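Bifunctional GH43-CE protein (Bacteroides eggerthii, PDB 6MLY) probably removes xylose units from arabinoxylan with a glycoside hydrolase family 43 domain, and carries a carbohydrate esterase domain in the same chain. Local coordinates at residues Leu76-Met82 with Ala113-Gly117; Asn89-Arg93 with Met481-Met485. One frame throughout, in Å; residues are numbered along the deposited sequence.

Contact 1 lies farther out in the chain and is partly buried, holding together two loops of the family 43 domain; contact 2 is buried and joins that domain to the concanavalin A-like domain that follows it. Their chemistry differs accordingly. Methyl groups and a thioether meet in contact 1, whereas contact 2 rests on two stacked rings and a glycine packed against a backbone carbonyl and side-chain carbons. No hydrogen bond crosses between the two segments of either. The contacts touch directly: Thr115 OG1 and Thr90 OG1 are 2.6 Å apart, a probable hydrogen bond, and the Met82 CE methyl packs on Thr90 CG2 at 3.6 Å.

Contact 1: Leu76-Met82 with Ala113-Gly117; sequences LANIPTM and AQTTG
Thr115, Leu76 and Thr116 carry most of the interface between the chain around 76-82 and the turn 113-117, and they do so with carbon atoms. The Thr115 methyl does the touching: CG2, anti to the backbone N (OG1 at chi1 -61°), meets Met82 SD at 4.2 Å, the two side chains crossing at about a right angle. The hydroxyl on its other branch is taken up by Thr90 OG1 and Gly94 N, which fixes the rotation of the group and leaves the methyl for packing. The carbonyl of the same residue is approached by the end of Ile79, with CD1 3.5 Å from Thr115 O.

Leu76 reaches across with one branch. With CG anti to the backbone N (chi1 173°), its CD2 methyl comes to 3.9 Å from Ala113 CB and also borders Thr115 CB at 4.3 Å. Thr116 divides its branches in a similar way: OG1 bonds to Tyr120 OH, while CG2 rests against both Ala77 CB (3.7 Å) and Ile79 CD1 (3.9 Å). Ile79 passes Thr116 at a slant, and its CD1 touches both threonines, at Thr115 O and Thr116 CG2.

In what is, from the family, a five-bladed beta-propeller, segment 76-82 belongs to the connection from strand 66-71 of one four-stranded sheet to strand 99-103 of the next, and runs into the short, weakly bonded helix 80-83. Segment 113-117 turns the chain from strand 106-113 into strand 118-124. Behind the connection stands the following domain, whose Asn337 ND2 donates to Ala77 O, while the backbone of Asn337 is hydrogen-bonded to that of Met82.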
# COMPACT_ATOMS: atom_id res chain seq x y z
N LEU A 76 16.74 24.47 0.31
CA LEU A 76 16.66 25.18 -0.96
C LEU A 76 16.47 26.68 -0.70
O LEU A 76 17.17 27.51 -1.27
CB LEU A 76 15.50 24.58 -1.76
CG LEU A 76 15.12 25.27 -3.07
CD1 LEU A 76 16.35 25.52 -3.95
CD2 LEU A 76 14.09 24.43 -3.81
N ALA A 77 15.51 27.01 0.17
CA ALA A 77 15.20 28.40 0.50
C ALA A 77 14.40 28.47 1.81
O ALA A 77 13.69 27.53 2.18
CB ALA A 77 14.45 29.05 -0.64
N ASN A 78 14.53 29.62 2.49
CA ASN A 78 13.88 29.89 3.76
C ASN A 78 12.60 30.71 3.49
O ASN A 78 12.52 31.87 3.88
CB ASN A 78 14.83 30.61 4.72
CG ASN A 78 14.30 30.73 6.13
OD1 ASN A 78 13.51 29.90 6.58
ND2 ASN A 78 14.75 31.74 6.85
N ILE A 79 11.63 30.09 2.81
CA ILE A 79 10.35 30.74 2.47
C ILE A 79 9.20 29.82 2.88
O ILE A 79 9.34 28.59 2.83
CB ILE A 79 10.28 31.14 0.98
CG1 ILE A 79 10.46 29.95 0.03
CG2 ILE A 79 11.27 32.25 0.68
CD1 ILE A 79 10.03 30.22 -1.40
N PRO A 80 8.03 30.37 3.29
CA PRO A 80 6.93 29.57 3.81
C PRO A 80 6.61 28.30 3.00
O PRO A 80 6.39 27.25 3.60
CB PRO A 80 5.74 30.55 3.77
CG PRO A 80 6.38 31.91 3.96
CD PRO A 80 7.72 31.81 3.27
N THR A 81 6.59 28.42 1.67
CA THR A 81 6.29 27.29 0.77
C THR A 81 7.24 26.12 1.05
O THR A 81 6.80 24.96 1.10
CB THR A 81 6.33 27.71 -0.70
OG1 THR A 81 7.31 28.74 -0.84
CG2 THR A 81 4.99 28.22 -1.21
N MET A 82 8.53 26.43 1.23
CA MET A 82 9.60 25.44 1.43
C MET A 82 9.68 25.02 2.91
O MET A 82 10.13 23.91 3.21
CB MET A 82 10.95 25.99 0.98
CG MET A 82 12.07 24.96 0.91
SD MET A 82 12.07 23.95 -0.60
CE MET A 82 11.06 22.57 -0.08
N ALA A 113 14.41 25.43 -9.92
CA ALA A 113 13.23 25.20 -9.10
C ALA A 113 12.20 26.32 -9.29
O ALA A 113 12.53 27.50 -9.14
CB ALA A 113 13.63 25.07 -7.65
N GLN A 114 10.96 25.92 -9.58
CA GLN A 114 9.79 26.81 -9.68
C GLN A 114 9.38 27.31 -8.28
O GLN A 114 8.71 28.33 -8.16
CB GLN A 114 8.63 26.09 -10.36
CG GLN A 114 8.94 25.66 -11.78
CD GLN A 114 7.84 24.84 -12.39
OE1 GLN A 114 6.84 25.36 -12.87
NE2 GLN A 114 8.03 23.52 -12.39
N THR A 115 9.80 26.58 -7.24
CA THR A 115 9.60 26.98 -5.84
C THR A 115 10.17 28.38 -5.57
O THR A 115 9.67 29.06 -4.69
CB THR A 115 10.21 25.94 -4.89
OG1 THR A 115 9.53 24.70 -5.11
CG2 THR A 115 10.09 26.32 -3.43
N THR A 116 11.24 28.78 -6.29
CA THR A 116 11.81 30.14 -6.21
C THR A 116 12.10 30.73 -7.60
O THR A 116 12.68 31.81 -7.70
CB THR A 116 13.11 30.17 -5.40
OG1 THR A 116 14.07 29.38 -6.10
CG2 THR A 116 12.95 29.65 -3.99
N GLY A 117 11.68 30.03 -8.67
CA GLY A 117 11.90 30.44 -10.05
C GLY A 117 13.35 30.81 -10.31
O GLY A 117 13.63 31.80 -10.99

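Contact 2: Asn89-Arg93 with Met481-Met485; sequences NTYGR and MPHFM
The rings of Tyr91 and His483 stack face to face, centroids 3.7 Å apart and planes at 15°, where a loop of the family 43 domain meets one from the concanavalin A-like domain. The overlap is uneven: Tyr91 CD1 sits over the middle of the imidazole, whereas His483 CE1 lies over the phenol ring toward its rim. Both side chains leave their backbones pointing the same way; in Tyr91, CG stands anti to the carbonyl carbon (chi1 -74°), laying the ring alongside His483. His50 and His336 add edge-to-face pairs with Tyr91, and its OH bonds to Thr364 O and Asn335 ND2. Replacing Tyr91 by alanine removes the ring and hydroxyl, which would probably leave His483 without its stacking partner and Thr364 O and Asn335 ND2 without this bond.

Nearer the backbone, Tyr91 CB packs on Pro482 CB at 4.0 Å. Residues Thr90-Arg93 form a type II beta turn, with Gly92 at its third position and a positive phi. At Gly92, which has no side chain, Pro482 CB, Phe484 CB and His483 O all come close. Phe484 touches Gly92 with CB, 3.8 Å from Gly92 CA, while its ring leads away, and the Phe484 side chain lies about 9 Å from that of Asp143, predicted to be important for catalytic activity. This is consistent with related beta-xylosidases, in which a phenylalanine of the second domain borders the active site. A bent CA-H...O contact, 131° at H, joins Gly92 CA to His483 O at 3.1 Å.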
# COMPACT_ATOMS: atom_id res chain seq x y z
N ASN A 89 2.86 24.78 0.86
CA ASN A 89 3.74 23.66 0.53
C ASN A 89 4.37 23.93 -0.84
O ASN A 89 4.11 24.96 -1.46
CB ASN A 89 2.98 22.33 0.54
CG ASN A 89 1.69 22.39 -0.25
OD1 ASN A 89 0.66 22.82 0.26
ND2 ASN A 89 1.75 21.97 -1.51
N THR A 90 5.22 23.00 -1.28
CA THR A 90 5.74 22.98 -2.64
C THR A 90 5.91 21.52 -3.07
O THR A 90 6.84 21.18 -3.80
CB THR A 90 7.00 23.86 -2.75
OG1 THR A 90 7.23 24.16 -4.12
CG2 THR A 90 8.24 23.23 -2.14
N TYR A 91 4.98 20.67 -2.63
CA TYR A 91 4.94 19.28 -3.06
C TYR A 91 4.90 19.25 -4.60
O TYR A 91 4.22 20.06 -5.23
CB TYR A 91 3.71 18.56 -2.49
CG TYR A 91 3.76 18.21 -1.03
CD1 TYR A 91 4.52 17.15 -0.57
CD2 TYR A 91 3.01 18.92 -0.10
CE1 TYR A 91 4.55 16.81 0.78
CE2 TYR A 91 3.03 18.59 1.25
CZ TYR A 91 3.80 17.53 1.69
OH TYR A 91 3.82 17.21 3.02
N GLY A 92 5.67 18.32 -5.18
CA GLY A 92 5.73 18.14 -6.63
C GLY A 92 6.73 19.06 -7.30
O GLY A 92 7.20 18.76 -8.39
N ARG A 93 7.05 20.19 -6.66
CA ARG A 93 7.89 21.23 -7.24
C ARG A 93 9.32 21.08 -6.70
O ARG A 93 9.93 20.03 -6.88
CB ARG A 93 7.23 22.60 -7.00
CG ARG A 93 5.95 22.82 -7.78
CD ARG A 93 5.14 23.96 -7.21
NE ARG A 93 4.24 24.57 -8.18
CZ ARG A 93 3.07 25.15 -7.88
NH1 ARG A 93 2.56 25.02 -6.66
NH2 ARG A 93 2.43 25.85 -8.79
N MET A 481 -0.22 13.48 -8.67
CA MET A 481 0.61 14.68 -8.90
C MET A 481 -0.18 15.92 -8.49
O MET A 481 -1.09 16.32 -9.21
CB MET A 481 1.01 14.80 -10.38
N PRO A 482 0.16 16.53 -7.34
CA PRO A 482 1.26 16.17 -6.46
C PRO A 482 1.01 14.84 -5.76
O PRO A 482 -0.09 14.31 -5.84
CB PRO A 482 1.34 17.32 -5.43
CG PRO A 482 0.07 18.10 -5.62
CD PRO A 482 -0.29 17.90 -7.07
N HIS A 483 2.02 14.29 -5.05
CA HIS A 483 3.30 14.93 -4.77
C HIS A 483 4.33 14.70 -5.89
O HIS A 483 5.48 15.14 -5.76
CB HIS A 483 3.86 14.43 -3.43
CG HIS A 483 2.97 14.64 -2.25
ND1 HIS A 483 2.05 15.67 -2.18
CD2 HIS A 483 2.88 13.99 -1.06
CE1 HIS A 483 1.41 15.63 -1.02
NE2 HIS A 483 1.91 14.60 -0.32
N PHE A 484 3.95 13.99 -6.97
CA PHE A 484 4.81 13.78 -8.16
C PHE A 484 6.07 12.99 -7.77
O PHE A 484 7.12 13.11 -8.41
CB PHE A 484 5.19 15.12 -8.80
CG PHE A 484 5.48 15.11 -10.28
CD1 PHE A 484 5.52 16.30 -10.99
CD2 PHE A 484 5.70 13.93 -10.98
CE1 PHE A 484 5.78 16.32 -12.35
CE2 PHE A 484 5.96 13.94 -12.34
CZ PHE A 484 6.00 15.14 -13.02
N MET A 485 5.94 12.16 -6.73
CA MET A 485 7.04 11.44 -6.13
C MET A 485 6.56 10.03 -5.78
O MET A 485 5.36 9.78 -5.69
CB MET A 485 7.52 12.16 -4.87
CG MET A 485 8.81 11.62 -4.29
SD MET A 485 9.22 12.41 -2.72
CE MET A 485 9.54 14.08 -3.28